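Local coordinates for protein CD8 alpha antigen (Sus scrofa, PDB 5EDX) that forms a homodimer of immunoglobulin V-set domains and probably acts as a T-cell co-receptor that engages MHC class I molecules, at residues 20-25 against 33-38; 46-51 against 58-63; 67-72 against 78-83; 93-98 against 102-107. One frame throughout, in Å; residues are numbered along the deposited sequence.

Interaction 1. Residues 20-25 against 33-38; sequences LRCEVM and CSWLYQ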
# COMPACT_ATOMS: atom_id res chain seq x y z
N LEU A 20 -2.02 -7.91 -16.66
CA LEU A 20 -2.09 -6.51 -16.26
C LEU A 20 -0.76 -5.82 -16.51
O LEU A 20 0.29 -6.47 -16.45
CB LEU A 20 -2.41 -6.41 -14.77
CG LEU A 20 -3.64 -7.18 -14.28
CD1 LEU A 20 -3.78 -7.00 -12.76
CD2 LEU A 20 -4.90 -6.73 -15.00
N ARG A 21 -0.79 -4.52 -16.78
CA ARG A 21 0.44 -3.77 -17.06
C ARG A 21 0.49 -2.46 -16.29
O ARG A 21 -0.50 -1.73 -16.21
CB ARG A 21 0.54 -3.48 -18.56
CG ARG A 21 1.86 -2.85 -18.99
CD ARG A 21 1.83 -2.44 -20.46
NE ARG A 21 0.87 -1.36 -20.68
CZ ARG A 21 -0.30 -1.51 -21.29
NH1 ARG A 21 -1.10 -0.46 -21.42
NH2 ARG A 21 -0.67 -2.69 -21.76
N CYS A 22 1.65 -2.17 -15.70
CA CYS A 22 1.93 -0.81 -15.24
C CYS A 22 3.26 -0.36 -15.81
O CYS A 22 4.26 -1.05 -15.68
CB CYS A 22 1.89 -0.68 -13.70
SG CYS A 22 3.20 -1.50 -12.75
N GLU A 23 3.24 0.78 -16.48
CA GLU A 23 4.46 1.38 -17.02
C GLU A 23 4.90 2.47 -16.06
O GLU A 23 4.11 3.32 -15.68
CB GLU A 23 4.22 1.96 -18.42
CG GLU A 23 5.48 2.59 -19.04
CD GLU A 23 5.24 3.21 -20.42
OE1 GLU A 23 6.23 3.64 -21.05
OE2 GLU A 23 4.08 3.28 -20.87
N VAL A 24 6.16 2.42 -15.65
CA VAL A 24 6.73 3.50 -14.86
C VAL A 24 7.43 4.44 -15.84
O VAL A 24 8.45 4.07 -16.43
CB VAL A 24 7.74 2.98 -13.83
CG1 VAL A 24 8.41 4.14 -13.09
CG2 VAL A 24 7.05 2.04 -12.85
N MET A 25 6.87 5.63 -16.02
CA MET A 25 7.38 6.59 -16.99
C MET A 25 8.64 7.26 -16.47
O MET A 25 8.88 7.29 -15.27
CB MET A 25 6.32 7.66 -17.27
CG MET A 25 4.88 7.13 -17.25
SD MET A 25 4.64 5.88 -18.51
CE MET A 25 5.18 6.79 -19.97
N CYS A 33 9.59 -2.00 -9.39
CA CYS A 33 8.17 -1.92 -9.15
C CYS A 33 7.71 -3.14 -8.36
O CYS A 33 8.17 -4.25 -8.60
CB CYS A 33 7.44 -1.85 -10.49
SG CYS A 33 5.71 -1.36 -10.37
N SER A 34 6.81 -2.92 -7.41
CA SER A 34 6.24 -4.02 -6.65
C SER A 34 4.77 -4.15 -6.98
O SER A 34 4.05 -3.16 -7.01
CB SER A 34 6.40 -3.78 -5.15
OG SER A 34 7.77 -3.79 -4.79
N TRP A 35 4.33 -5.38 -7.24
CA TRP A 35 2.90 -5.64 -7.43
C TRP A 35 2.25 -5.91 -6.07
O TRP A 35 2.74 -6.73 -5.30
CB TRP A 35 2.69 -6.83 -8.35
CG TRP A 35 2.84 -6.51 -9.81
CD1 TRP A 35 3.92 -6.79 -10.61
CD2 TRP A 35 1.89 -5.83 -10.63
NE1 TRP A 35 3.68 -6.33 -11.89
CE2 TRP A 35 2.45 -5.74 -11.93
CE3 TRP A 35 0.62 -5.29 -10.41
CZ2 TRP A 35 1.77 -5.14 -12.98
CZ3 TRP A 35 -0.05 -4.70 -11.45
CH2 TRP A 35 0.53 -4.62 -12.73
N LEU A 36 1.16 -5.21 -5.81
CA LEU A 36 0.39 -5.36 -4.58
C LEU A 36 -1.04 -5.74 -4.92
O LEU A 36 -1.51 -5.53 -6.04
CB LEU A 36 0.38 -4.05 -3.79
CG LEU A 36 1.75 -3.44 -3.47
CD1 LEU A 36 1.57 -2.10 -2.75
CD2 LEU A 36 2.58 -4.41 -2.63
N TYR A 37 -1.73 -6.31 -3.95
CA TYR A 37 -3.11 -6.76 -4.13
C TYR A 37 -3.93 -6.37 -2.91
O TYR A 37 -3.43 -6.41 -1.79
CB TYR A 37 -3.12 -8.27 -4.32
CG TYR A 37 -4.47 -8.94 -4.17
CD1 TYR A 37 -5.42 -8.89 -5.18
CD2 TYR A 37 -4.78 -9.65 -3.01
CE1 TYR A 37 -6.67 -9.53 -5.04
CE2 TYR A 37 -6.00 -10.28 -2.86
CZ TYR A 37 -6.94 -10.22 -3.87
OH TYR A 37 -8.16 -10.86 -3.70
N GLN A 38 -5.18 -5.96 -3.13
CA GLN A 38 -6.08 -5.78 -2.00
C GLN A 38 -7.37 -6.55 -2.25
O GLN A 38 -7.91 -6.54 -3.35
CB GLN A 38 -6.39 -4.31 -1.74
CG GLN A 38 -7.17 -4.11 -0.43
CD GLN A 38 -7.56 -2.66 -0.18
OE1 GLN A 38 -7.99 -1.95 -1.08
NE2 GLN A 38 -7.42 -2.22 1.07
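Cys22, Cys33 and Trp35 form a buried, sulfur-rich apolar contact between the two sheets of the sandwich, near the centre of the chain. The strands 20-24 and 33-38 belong to different sheets: their axes pass 9.6 Å apart and run roughly antiparallel, at 149°, so side chains rather than backbone bonds join them. Cys22 SG, already linked to Cys94 SG in a disulfide, also lies 3.5 Å from Cys33 SG, a packing distance and not a covalent bond. The same sulfur stands 3.8 Å above the plane of Trp35, displaced toward the rim, with CZ2 as its nearest ring atom; it meets the six-membered ring obliquely. This is the conserved core of the immunoglobulin fold, the B-F disulfide packed against the tryptophan of strand C. With its CG turned opposite the carbonyl carbon (chi1 -79°), Trp35 swings the indole off its own strand toward residues 20-22. There the far corner of the six-membered ring, CH2, comes 4.0 Å from Leu20 CB, while the backbone carbon of Arg21 adjoins the ring edge. Toward the other end of the contact, Val24 CG2 lies 4.4 Å from Cys33 SG.

Interaction 2. Residues 46-51 against 58-63; sequences PIFLMY and KTAEGL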
# COMPACT_ATOMS: atom_id res chain seq x y z
N PRO A 46 -3.04 -4.33 2.25
CA PRO A 46 -2.54 -4.84 0.97
C PRO A 46 -1.63 -6.04 1.19
O PRO A 46 -1.02 -6.21 2.25
CB PRO A 46 -1.71 -3.67 0.42
CG PRO A 46 -2.20 -2.47 1.14
CD PRO A 46 -2.62 -2.94 2.49
N ILE A 47 -1.52 -6.86 0.15
CA ILE A 47 -0.71 -8.05 0.15
C ILE A 47 0.41 -7.87 -0.88
O ILE A 47 0.14 -7.54 -2.04
CB ILE A 47 -1.58 -9.27 -0.22
CG1 ILE A 47 -2.67 -9.46 0.86
CG2 ILE A 47 -0.73 -10.53 -0.35
CD1 ILE A 47 -3.75 -10.43 0.47
N PHE A 48 1.65 -8.06 -0.46
CA PHE A 48 2.80 -7.99 -1.36
C PHE A 48 2.83 -9.23 -2.24
O PHE A 48 2.76 -10.35 -1.75
CB PHE A 48 4.10 -7.87 -0.54
CG PHE A 48 5.36 -7.98 -1.36
CD1 PHE A 48 5.86 -6.88 -2.05
CD2 PHE A 48 6.07 -9.17 -1.41
CE1 PHE A 48 7.03 -6.98 -2.80
CE2 PHE A 48 7.24 -9.27 -2.16
CZ PHE A 48 7.72 -8.17 -2.85
N LEU A 49 2.92 -9.03 -3.56
CA LEU A 49 3.02 -10.17 -4.47
C LEU A 49 4.46 -10.40 -4.95
O LEU A 49 4.98 -11.50 -4.83
CB LEU A 49 2.09 -10.00 -5.67
CG LEU A 49 0.61 -9.82 -5.35
CD1 LEU A 49 -0.16 -9.58 -6.64
CD2 LEU A 49 0.07 -11.05 -4.61
N MET A 50 5.09 -9.36 -5.49
CA MET A 50 6.48 -9.49 -5.95
C MET A 50 7.14 -8.14 -6.20
O MET A 50 6.47 -7.13 -6.40
CB MET A 50 6.54 -10.31 -7.23
CG MET A 50 5.88 -9.63 -8.41
SD MET A 50 5.64 -10.74 -9.82
CE MET A 50 4.37 -11.85 -9.20
N TYR A 51 8.46 -8.17 -6.20
CA TYR A 51 9.28 -7.00 -6.50
C TYR A 51 10.00 -7.32 -7.80
O TYR A 51 10.55 -8.41 -7.96
CB TYR A 51 10.26 -6.78 -5.35
CG TYR A 51 11.39 -5.79 -5.63
CD1 TYR A 51 11.28 -4.46 -5.25
CD2 TYR A 51 12.57 -6.21 -6.23
CE1 TYR A 51 12.30 -3.56 -5.48
CE2 TYR A 51 13.61 -5.31 -6.47
CZ TYR A 51 13.46 -3.99 -6.09
OH TYR A 51 14.49 -3.09 -6.32
N LYS A 58 11.87 -10.76 -6.90
CA LYS A 58 11.63 -11.42 -5.63
C LYS A 58 10.15 -11.61 -5.42
O LYS A 58 9.41 -10.64 -5.35
CB LYS A 58 12.22 -10.60 -4.49
CG LYS A 58 12.13 -11.29 -3.14
CD LYS A 58 12.99 -10.58 -2.12
CE LYS A 58 13.09 -11.37 -0.83
NZ LYS A 58 14.04 -10.72 0.11
N THR A 59 9.71 -12.86 -5.35
CA THR A 59 8.30 -13.14 -5.10
C THR A 59 8.04 -13.29 -3.61
O THR A 59 8.94 -13.66 -2.85
CB THR A 59 7.81 -14.40 -5.85
OG1 THR A 59 8.58 -15.53 -5.45
CG2 THR A 59 7.95 -14.21 -7.36
N ALA A 60 6.82 -12.99 -3.19
CA ALA A 60 6.45 -13.16 -1.79
C ALA A 60 6.57 -14.62 -1.38
O ALA A 60 6.31 -15.52 -2.18
CB ALA A 60 5.02 -12.67 -1.56
N GLU A 61 6.97 -14.85 -0.13
CA GLU A 61 6.95 -16.20 0.40
C GLU A 61 5.51 -16.70 0.39
O GLU A 61 4.60 -16.02 0.88
CB GLU A 61 7.51 -16.23 1.83
CG GLU A 61 9.02 -16.40 1.88
CD GLU A 61 9.56 -16.33 3.30
OE1 GLU A 61 8.89 -16.84 4.22
OE2 GLU A 61 10.66 -15.76 3.48
N GLY A 62 5.30 -17.88 -0.18
CA GLY A 62 3.97 -18.44 -0.20
C GLY A 62 3.15 -18.08 -1.43
O GLY A 62 2.03 -18.56 -1.58
N LEU A 63 3.68 -17.23 -2.30
CA LEU A 63 2.99 -16.96 -3.56
C LEU A 63 3.10 -18.17 -4.48
O LEU A 63 4.20 -18.65 -4.76
CB LEU A 63 3.58 -15.73 -4.26
CG LEU A 63 2.83 -15.31 -5.53
CD1 LEU A 63 1.48 -14.71 -5.18
CD2 LEU A 63 3.65 -14.33 -6.35
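Phe48 is the first residue of 46-51 to meet 58-63, laying the CD2 side of its ring 3.7 Å from Ala60 CB, while its CZ comes near the carbonyl oxygen of Lys58. Its CG lies opposite the backbone N (chi1 172°), which carries the ring forward along its own strand, so that Met50 N lies over its centre. Leu49 offers its carbonyl oxygen to Ala60 N at 2.9 Å; the donor stands above the carbonyl plane rather than on a lone pair. On the strand's other edge, Leu49 and Met50 both stand opposite Trp35, a classic beta bulge. Both also reach Leu63: Leu49 CD2 lies 4.0 Å from Leu63 CD1, and the bent tip of Met50 brings CE to 3.8 Å from Leu63 CD2. A type II turn from Ala60 to Leu63, with Gly62 at a positive phi of 91°, brings that leucine back against the strand. Met50 and Thr59 make a non-hydrogen-bonded pair. Tyr51 then forms the hydrogen-bonded pair with Lys58, Tyr51 N to Lys58 O at 2.8 Å and Lys58 N to Tyr51 O at 2.9 Å, closing this C'-C'' hairpin of the V-set fold. Lys58 NZ bonds Asn99 O of the second subunit. The chemistry is thus divided: backbone bonds set the register, apolar side chains of Leu49 and Met50 gather about Leu63, and the Lys58 ammonium reaches across to the second subunit.

Interaction 3. Residues 67-72 against 78-83; sequences YISGYK and YLILHR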
# COMPACT_ATOMS: atom_id res chain seq x y z
N TYR A 67 0.08 -19.77 -10.57
CA TYR A 67 -1.14 -19.01 -10.80
C TYR A 67 -0.90 -17.51 -10.96
O TYR A 67 -1.64 -16.84 -11.65
CB TYR A 67 -2.12 -19.22 -9.65
CG TYR A 67 -2.72 -20.61 -9.64
CD1 TYR A 67 -3.80 -20.91 -10.45
CD2 TYR A 67 -2.18 -21.61 -8.84
CE1 TYR A 67 -4.35 -22.19 -10.46
CE2 TYR A 67 -2.72 -22.89 -8.85
CZ TYR A 67 -3.81 -23.17 -9.65
OH TYR A 67 -4.35 -24.43 -9.66
N ILE A 68 0.13 -17.00 -10.29
CA ILE A 68 0.44 -15.57 -10.35
C ILE A 68 1.92 -15.37 -10.60
O ILE A 68 2.75 -15.75 -9.78
CB ILE A 68 0.07 -14.84 -9.05
CG1 ILE A 68 -1.43 -14.98 -8.76
CG2 ILE A 68 0.49 -13.36 -9.12
CD1 ILE A 68 -1.90 -14.26 -7.51
N SER A 69 2.26 -14.78 -11.74
CA SER A 69 3.66 -14.46 -12.01
C SER A 69 3.76 -13.04 -12.58
O SER A 69 2.74 -12.39 -12.82
CB SER A 69 4.28 -15.47 -12.98
OG SER A 69 3.74 -15.32 -14.29
N GLY A 70 4.97 -12.56 -12.78
CA GLY A 70 5.14 -11.24 -13.34
C GLY A 70 6.52 -11.04 -13.90
O GLY A 70 7.42 -11.85 -13.65
N TYR A 71 6.71 -9.97 -14.67
CA TYR A 71 8.01 -9.71 -15.27
C TYR A 71 8.18 -8.25 -15.66
O TYR A 71 7.22 -7.50 -15.74
CB TYR A 71 8.23 -10.62 -16.49
CG TYR A 71 7.38 -10.31 -17.71
CD1 TYR A 71 7.82 -9.41 -18.67
CD2 TYR A 71 6.15 -10.94 -17.91
CE1 TYR A 71 7.06 -9.13 -19.79
CE2 TYR A 71 5.38 -10.66 -19.04
CZ TYR A 71 5.84 -9.76 -19.97
OH TYR A 71 5.10 -9.47 -21.10
N LYS A 72 9.43 -7.87 -15.88
CA LYS A 72 9.77 -6.54 -16.35
C LYS A 72 10.30 -6.64 -17.77
O LYS A 72 11.11 -7.52 -18.08
CB LYS A 72 10.84 -5.93 -15.44
CG LYS A 72 11.39 -4.57 -15.89
CD LYS A 72 12.55 -4.14 -14.98
CE LYS A 72 12.98 -2.70 -15.25
NZ LYS A 72 13.59 -2.55 -16.60
N TYR A 78 4.57 -6.31 -15.69
CA TYR A 78 3.38 -7.09 -15.97
C TYR A 78 3.08 -8.05 -14.84
O TYR A 78 3.99 -8.55 -14.18
CB TYR A 78 3.56 -7.90 -17.26
CG TYR A 78 3.75 -7.04 -18.48
CD1 TYR A 78 2.66 -6.62 -19.23
CD2 TYR A 78 5.02 -6.65 -18.89
CE1 TYR A 78 2.83 -5.82 -20.36
CE2 TYR A 78 5.20 -5.85 -20.02
CZ TYR A 78 4.10 -5.45 -20.74
OH TYR A 78 4.28 -4.66 -21.86
N LEU A 79 1.79 -8.31 -14.63
CA LEU A 79 1.34 -9.36 -13.72
C LEU A 79 0.42 -10.26 -14.51
O LEU A 79 -0.46 -9.78 -15.24
CB LEU A 79 0.57 -8.75 -12.55
CG LEU A 79 0.23 -9.73 -11.42
CD1 LEU A 79 1.48 -10.05 -10.61
CD2 LEU A 79 -0.85 -9.16 -10.52
N ILE A 80 0.60 -11.57 -14.39
CA ILE A 80 -0.24 -12.50 -15.11
C ILE A 80 -0.97 -13.40 -14.14
O ILE A 80 -0.35 -14.09 -13.33
CB ILE A 80 0.58 -13.37 -16.08
CG1 ILE A 80 1.23 -12.51 -17.17
CG2 ILE A 80 -0.31 -14.43 -16.71
CD1 ILE A 80 2.58 -11.96 -16.78
N LEU A 81 -2.30 -13.37 -14.19
CA LEU A 81 -3.12 -14.31 -13.43
C LEU A 81 -3.42 -15.43 -14.42
O LEU A 81 -4.25 -15.28 -15.31
CB LEU A 81 -4.40 -13.63 -12.96
CG LEU A 81 -4.25 -12.26 -12.29
CD1 LEU A 81 -5.62 -11.67 -11.96
CD2 LEU A 81 -3.39 -12.35 -11.03
N HIS A 82 -2.71 -16.55 -14.27
CA HIS A 82 -2.68 -17.59 -15.30
C HIS A 82 -3.96 -18.38 -15.47
O HIS A 82 -4.30 -18.80 -16.58
CB HIS A 82 -1.52 -18.54 -15.04
CG HIS A 82 -0.19 -17.97 -15.40
ND1 HIS A 82 0.66 -17.40 -14.46
CD2 HIS A 82 0.44 -17.85 -16.59
CE1 HIS A 82 1.75 -16.97 -15.07
NE2 HIS A 82 1.64 -17.23 -16.36
N ARG A 83 -4.66 -18.61 -14.36
CA ARG A 83 -5.81 -19.50 -14.36
C ARG A 83 -6.76 -18.95 -13.31
O ARG A 83 -6.82 -19.43 -12.18
CB ARG A 83 -5.36 -20.92 -14.00
CG ARG A 83 -6.10 -22.03 -14.73
CD ARG A 83 -5.39 -23.37 -14.53
NE ARG A 83 -4.55 -23.74 -15.66
CZ ARG A 83 -3.73 -24.79 -15.67
NH1 ARG A 83 -3.62 -25.56 -14.60
NH2 ARG A 83 -3.00 -25.05 -16.75
O HOH W 1 -4.54 -17.03 -11.61
O HOH W 2 -5.14 -25.82 -12.07
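Tyr71 and Tyr78 face one another across the strand pair with ring planes only 23° apart, yet slid so far that they barely overlap. Closer approaches replace a full stack: Tyr78 CD2 lies over the Tyr71 ring, 3.3 Å from Tyr71 CE1, Tyr78 CB sits over the same ring, 4.0 Å from its centroid, and Tyr71 OH stands 3.6 Å above the plane of Tyr78, toward its rim. A chi1 of 70° sets Tyr71 CG between its own N and carbonyl carbon, and the ring leans across to the partner strand, where CE2 also touches Ile80 CD1 at 3.8 Å. Lys19, on the neighbouring strand 18-24, ties the pair together, hydrogen-bonded to Tyr71 OH and making a cation-pi contact with Tyr78. On the other face, Ile68 and Leu81 lie side by side, pointing the same way, whereas Ile68 CG2 meets Leu79 CD1 at 3.8 Å in a crossing contact. At the open end of the pair, Tyr67 presents its ring edge to Arg83 O, and a water bridges Tyr67 OH and Arg83 NH1. Backbone bonds, such as Ile80 N to Ser69 O at 2.8 Å, hold the strands in antiparallel register. With its aliphatic inner face and tyrosine-bearing outer face, this is the D-E hairpin of an immunoglobulin V-set domain.

Interaction 4. Residues 93-98 against 102-107; sequences FCSFLS and LYFSNF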
# COMPACT_ATOMS: atom_id res chain seq x y z
N PHE A 93 -2.31 -3.43 -8.04
CA PHE A 93 -1.68 -2.13 -8.25
C PHE A 93 -0.19 -2.18 -8.00
O PHE A 93 0.31 -3.11 -7.37
CB PHE A 93 -2.37 -1.03 -7.41
CG PHE A 93 -2.37 -1.27 -5.92
CD1 PHE A 93 -3.14 -2.28 -5.36
CD2 PHE A 93 -1.63 -0.45 -5.08
CE1 PHE A 93 -3.16 -2.48 -3.98
CE2 PHE A 93 -1.64 -0.64 -3.69
CZ PHE A 93 -2.41 -1.66 -3.15
N CYS A 94 0.52 -1.19 -8.53
CA CYS A 94 1.98 -1.17 -8.47
C CYS A 94 2.44 -0.13 -7.47
O CYS A 94 1.75 0.86 -7.24
CB CYS A 94 2.55 -0.84 -9.85
SG CYS A 94 2.18 -2.10 -11.08
N SER A 95 3.59 -0.35 -6.90
CA SER A 95 4.17 0.58 -5.95
C SER A 95 5.66 0.83 -6.24
O SER A 95 6.37 -0.07 -6.50
CB SER A 95 4.04 -0.00 -4.57
OG SER A 95 4.22 0.93 -3.62
N PHE A 96 6.05 2.10 -6.22
CA PHE A 96 7.37 2.57 -6.68
C PHE A 96 7.89 3.53 -5.62
O PHE A 96 7.15 4.31 -5.07
CB PHE A 96 7.29 3.21 -8.09
CG PHE A 96 8.52 3.91 -8.53
CD1 PHE A 96 9.61 3.19 -9.01
CD2 PHE A 96 8.61 5.27 -8.45
CE1 PHE A 96 10.75 3.84 -9.41
CE2 PHE A 96 9.75 5.92 -8.83
CZ PHE A 96 10.84 5.21 -9.31
N LEU A 97 9.15 3.37 -5.27
CA LEU A 97 9.72 4.22 -4.23
C LEU A 97 10.77 5.15 -4.81
O LEU A 97 11.65 4.73 -5.55
CB LEU A 97 10.31 3.37 -3.11
CG LEU A 97 11.20 4.07 -2.08
CD1 LEU A 97 10.40 4.96 -1.15
CD2 LEU A 97 11.99 3.03 -1.29
N SER A 98 10.66 6.43 -4.47
CA SER A 98 11.59 7.43 -4.96
C SER A 98 11.74 8.50 -3.88
O SER A 98 10.75 9.07 -3.42
CB SER A 98 11.07 8.05 -6.26
OG SER A 98 12.01 8.94 -6.85
N LEU A 102 6.51 6.71 -1.07
CA LEU A 102 5.89 5.56 -1.73
C LEU A 102 4.83 6.05 -2.71
O LEU A 102 3.93 6.80 -2.33
CB LEU A 102 5.24 4.64 -0.70
CG LEU A 102 6.04 3.47 -0.14
CD1 LEU A 102 5.17 2.62 0.77
CD2 LEU A 102 6.61 2.62 -1.28
N TYR A 103 4.94 5.62 -3.96
CA TYR A 103 3.98 5.96 -5.00
C TYR A 103 3.15 4.75 -5.37
O TYR A 103 3.65 3.63 -5.38
CB TYR A 103 4.71 6.44 -6.26
CG TYR A 103 5.44 7.75 -6.07
CD1 TYR A 103 4.84 8.95 -6.39
CD2 TYR A 103 6.74 7.77 -5.58
CE1 TYR A 103 5.51 10.15 -6.23
CE2 TYR A 103 7.42 8.97 -5.41
CZ TYR A 103 6.80 10.15 -5.73
OH TYR A 103 7.47 11.34 -5.57
N PHE A 104 1.88 4.97 -5.69
CA PHE A 104 0.99 3.86 -6.06
C PHE A 104 0.31 4.13 -7.39
O PHE A 104 -0.14 5.24 -7.64
CB PHE A 104 -0.08 3.66 -4.99
CG PHE A 104 0.48 3.43 -3.62
CD1 PHE A 104 0.90 2.17 -3.23
CD2 PHE A 104 0.58 4.47 -2.72
CE1 PHE A 104 1.41 1.95 -1.96
CE2 PHE A 104 1.10 4.26 -1.44
CZ PHE A 104 1.51 3.01 -1.07
N SER A 105 0.20 3.10 -8.23
CA SER A 105 -0.61 3.21 -9.44
C SER A 105 -2.08 3.15 -9.06
O SER A 105 -2.42 2.69 -7.98
CB SER A 105 -0.31 2.06 -10.41
OG SER A 105 -0.94 0.86 -9.98
N ASN A 106 -2.94 3.61 -9.96
CA ASN A 106 -4.37 3.38 -9.82
C ASN A 106 -4.65 1.89 -9.71
O ASN A 106 -3.88 1.06 -10.22
CB ASN A 106 -5.13 3.93 -11.02
CG ASN A 106 -5.12 5.44 -11.08
OD1 ASN A 106 -4.67 6.11 -10.14
ND2 ASN A 106 -5.61 6.00 -12.18
N PHE A 107 -5.75 1.55 -9.05
CA PHE A 107 -6.22 0.17 -8.97
C PHE A 107 -6.61 -0.36 -10.34
O PHE A 107 -7.24 0.34 -11.13
CB PHE A 107 -7.45 0.10 -8.06
CG PHE A 107 -7.13 -0.01 -6.59
CD1 PHE A 107 -5.83 0.10 -6.13
CD2 PHE A 107 -8.15 -0.22 -5.67
CE1 PHE A 107 -5.55 -0.00 -4.78
CE2 PHE A 107 -7.88 -0.32 -4.32
CZ PHE A 107 -6.58 -0.22 -3.87
O HOH W 3 9.86 11.40 -4.32
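Phe96 and Tyr103 form the hydrogen-bonded pair at the middle of an antiparallel strand pair whose axes run at 151°, with Tyr103 N to Phe96 O at 2.8 Å and Ser95-Phe104 and Leu97-Leu102 as the flanking non-hydrogen-bonded pairs. Tyr103 O is gripped twice: Phe96 N and, by a longer bond of 3.3 Å, Ser95 OG reach it from opposite faces of its plane. Farther along, the regular pairing gives way. Ser105 N still bonds Cys94 O, but Cys94 N turns to the side chain, Ser105 OG, at 2.9 Å and nearly straight. A chi1 of 77° holds that hydroxyl between its own backbone N and carbonyl carbon, where it meets Cys94 N and also donates to Asn106 O; the buried Ser105 O has no partner. Where the strand bends, three phenylalanines gather. Phe107 CE1 lies 3.3 Å above the ring plane of Phe93, toward its rim, with the two planes inclined by 44°; Phe104 CD1 comes to the edge of the Phe93 ring, 3.8 Å from Phe93 CE2. At the hairpin's other end, Ser98 CB approaches Tyr103 CE2, and a water joins Ser98 O to Tyr103 OH. The side carrying Leu97 and Leu102, with Phe93, meets the second subunit: its Pro46 packs on Phe93, its Leu97 on Leu97, and its Lys45 bonds both Phe104 O and Asn106 OD1. The whole is the F-G hairpin of a V-set domain, which here contributes to the homodimer interface in the manner of paired antibody variable domains.

How the interactions relate
The four contacts make up one V-set sandwich, with interaction 1 spanning its two sheets. The disulfide from Cys22 SG to Cys94 SG, 2.0 Å, joins it to interaction 4, whose centre is about 7 Å from its own. Within the sheet that holds 33-38, Trp35 N lies 2.9 Å from Met50 O, probably a hydrogen bond, and links interaction 1 to interaction 2; within the sheet that holds 20-24, Leu20 N and Leu79 O, 2.8 Å apart and also a probable hydrogen bond, link it to interaction 3. Interactions 2 and 3 meet through the core, Met50 CE lying 3.7 Å from Leu79 CD1. Interactions 3 and 4 do not touch, their centres being about 17 Å apart. Interactions 1, 2 and 4 reach the second subunit; interaction 3 does not.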